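Local coordinates for protein ethylbenzene dehydrogenase beta-subunit (Aromatoleum aromaticum, PDB 2IVF) that binds three 4Fe-4S clusters and one 3Fe-4S cluster as the ferredoxin-like iron-sulfur subunit of a three-chain enzyme and probably relays electrons between them, at residues B[20-25]-B[249-254]. Sequence-based numbering, arbitrary orientation.
Sequences VTVIDL and KLVKKW
Val22 meets Leu250 and Val251 with its two methyl groups, one for each partner. Val22 CG1 lies 3.9 Å from Leu250 CD1. Val22 CG2 lies 3.6 Å from Val251 CG2, the closer of the two touches. With chi1 at 165°, CG1 of Val22 is anti to the backbone N and CG2 is anti to the carbonyl carbon. This splits the methyls between two neighbouring helix residues. The Val22 side chain runs across that of Leu250, roughly perpendicular to it, and passes alongside that of Val251, pointing the other way.

The contact lays helix 246-253 against one face of a mixed sheet, over strand 19-24, which is hydrogen-bonded to strands 235-239 and 270-273. Leu250 also touches Leu328 and Leu332 of helix 327-333, and Val251 also touches Leu240 and Tyr271.

The tight part is small. It consists of the side chains of Val22, Leu250 and Val251, with Val251 at its partly exposed border. The CA atoms of Val22 and Leu250 are still 7.7 Å apart, and only about 130 Å² is buried in all. The other side of the helix faces solvent, with Lys252 and Lys253 exposed. Lys253 NZ forms a salt bridge with Glu327. A wider pi-type turn spans 249-253, and Trp254 N donates to Lys249 O at 2.8 Å.

The side chain of Val22 is about 11 Å from a bound iron/sulfur cluster, so the packing is not part of the cluster's immediate surroundings. No hydrogen bond or charge pair joins the segments, which implies that apolar packing alone holds their direct contact.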
loop_
_atom_site.group_PDB
_atom_site.type_symbol
_atom_site.label_atom_id
_atom_site.label_comp_id
_atom_site.label_asym_id
_atom_site.label_seq_id
_atom_site.Cartn_x
_atom_site.Cartn_y
_atom_site.Cartn_z
ATOM N N VAL B 20 -9.821 27.050 -1.611
ATOM C CA VAL B 20 -8.753 26.522 -2.436
ATOM C C VAL B 20 -7.979 25.453 -1.709
ATOM O O VAL B 20 -7.967 25.381 -0.462
ATOM C CB VAL B 20 -7.779 27.605 -2.916
ATOM C CG1 VAL B 20 -8.543 28.842 -3.520
ATOM C CG2 VAL B 20 -6.863 27.991 -1.846
ATOM N N THR B 21 -7.379 24.575 -2.523
ATOM C CA THR B 21 -6.490 23.571 -2.040
ATOM C C THR B 21 -5.143 23.790 -2.715
ATOM O O THR B 21 -5.055 24.149 -3.895
ATOM C CB THR B 21 -6.997 22.148 -2.375
ATOM O OG1 THR B 21 -8.182 21.829 -1.596
ATOM C CG2 THR B 21 -5.898 21.118 -2.063
ATOM N N VAL B 22 -4.098 23.609 -1.957
ATOM C CA VAL B 22 -2.752 23.547 -2.499
ATOM C C VAL B 22 -2.280 22.097 -2.347
ATOM O O VAL B 22 -2.464 21.470 -1.293
ATOM C CB VAL B 22 -1.786 24.470 -1.754
ATOM C CG1 VAL B 22 -0.317 24.132 -2.076
ATOM C CG2 VAL B 22 -2.132 25.942 -2.089
ATOM N N ILE B 23 -1.662 21.562 -3.391
ATOM C CA ILE B 23 -1.138 20.178 -3.359
ATOM C C ILE B 23 0.332 20.229 -3.678
ATOM O O ILE B 23 0.714 20.744 -4.718
ATOM C CB ILE B 23 -1.838 19.308 -4.425
ATOM C CG1 ILE B 23 -3.358 19.332 -4.154
ATOM C CG2 ILE B 23 -1.188 17.893 -4.534
ATOM C CD1 ILE B 23 -4.243 18.504 -5.119
ATOM N N ASP B 24 1.166 19.740 -2.772
ATOM C CA ASP B 24 2.623 19.859 -2.918
ATOM C C ASP B 24 3.110 18.599 -3.572
ATOM O O ASP B 24 3.225 17.573 -2.927
ATOM C CB ASP B 24 3.311 20.048 -1.558
ATOM C CG ASP B 24 4.792 20.320 -1.698
ATOM O OD1 ASP B 24 5.363 20.037 -2.805
ATOM O OD2 ASP B 24 5.399 20.789 -0.710
ATOM N N LEU B 25 3.497 18.689 -4.841
ATOM C CA LEU B 25 3.868 17.491 -5.577
ATOM C C LEU B 25 5.178 16.933 -5.119
ATOM O O LEU B 25 5.465 15.769 -5.405
ATOM C CB LEU B 25 3.903 17.763 -7.067
ATOM C CG LEU B 25 2.546 18.215 -7.624
ATOM C CD1 LEU B 25 2.627 18.573 -9.060
ATOM C CD2 LEU B 25 1.473 17.088 -7.419
ATOM N N LYS B 249 -0.613 32.058 1.497
ATOM C CA LYS B 249 0.846 32.287 1.521
ATOM C C LYS B 249 1.596 31.601 0.384
ATOM O O LYS B 249 2.548 32.149 -0.171
ATOM C CB LYS B 249 1.413 31.873 2.872
ATOM C CG LYS B 249 1.042 32.853 3.962
ATOM C CD LYS B 249 1.446 32.334 5.337
ATOM C CE LYS B 249 0.886 33.228 6.476
ATOM N NZ LYS B 249 1.112 32.547 7.748
ATOM N N LEU B 250 1.141 30.433 0.007
ATOM C CA LEU B 250 1.760 29.669 -1.090
ATOM C C LEU B 250 1.328 30.094 -2.474
ATOM O O LEU B 250 2.175 30.124 -3.392
ATOM C CB LEU B 250 1.491 28.186 -0.888
ATOM C CG LEU B 250 2.085 27.580 0.393
ATOM C CD1 LEU B 250 1.630 26.171 0.559
ATOM C CD2 LEU B 250 3.654 27.664 0.518
ATOM N N VAL B 251 0.053 30.492 -2.620
ATOM C CA VAL B 251 -0.525 30.847 -3.952
ATOM C C VAL B 251 -0.274 32.310 -4.248
ATOM O O VAL B 251 0.170 32.671 -5.355
ATOM C CB VAL B 251 -2.055 30.538 -4.015
ATOM C CG1 VAL B 251 -2.737 31.016 -5.349
ATOM C CG2 VAL B 251 -2.349 29.060 -3.811
ATOM N N LYS B 252 -0.529 33.154 -3.245
ATOM C CA LYS B 252 -0.531 34.590 -3.454
ATOM C C LYS B 252 0.739 35.296 -3.036
ATOM O O LYS B 252 1.129 36.253 -3.681
ATOM C CB LYS B 252 -1.711 35.250 -2.735
ATOM C CG LYS B 252 -3.087 34.776 -3.152
ATOM C CD LYS B 252 -3.357 34.923 -4.631
ATOM C CE LYS B 252 -3.456 36.344 -5.037
ATOM N NZ LYS B 252 -4.011 36.381 -6.430
ATOM N N LYS B 253 1.369 34.879 -1.945
ATOM C CA LYS B 253 2.528 35.594 -1.402
ATOM C C LYS B 253 3.823 35.047 -2.035
ATOM O O LYS B 253 4.509 35.751 -2.768
ATOM C CB LYS B 253 2.543 35.485 0.126
ATOM C CG LYS B 253 3.750 36.139 0.900
ATOM C CD LYS B 253 3.601 35.819 2.426
ATOM C CE LYS B 253 4.705 36.362 3.277
ATOM N NZ LYS B 253 4.556 35.929 4.714
ATOM N N TRP B 254 4.132 33.796 -1.764
ATOM C CA TRP B 254 5.301 33.148 -2.337
ATOM C C TRP B 254 5.099 32.791 -3.794
ATOM O O TRP B 254 6.074 32.633 -4.539
ATOM C CB TRP B 254 5.642 31.885 -1.538
ATOM C CG TRP B 254 6.288 32.233 -0.278
ATOM C CD1 TRP B 254 5.677 32.424 0.920
ATOM C CD2 TRP B 254 7.690 32.478 -0.063
ATOM N NE1 TRP B 254 6.604 32.783 1.861
ATOM C CE2 TRP B 254 7.849 32.825 1.281
ATOM C CE3 TRP B 254 8.823 32.450 -0.889
ATOM C CZ2 TRP B 254 9.113 33.127 1.846
ATOM C CZ3 TRP B 254 10.072 32.723 -0.330
ATOM C CH2 TRP B 254 10.208 33.081 1.016
#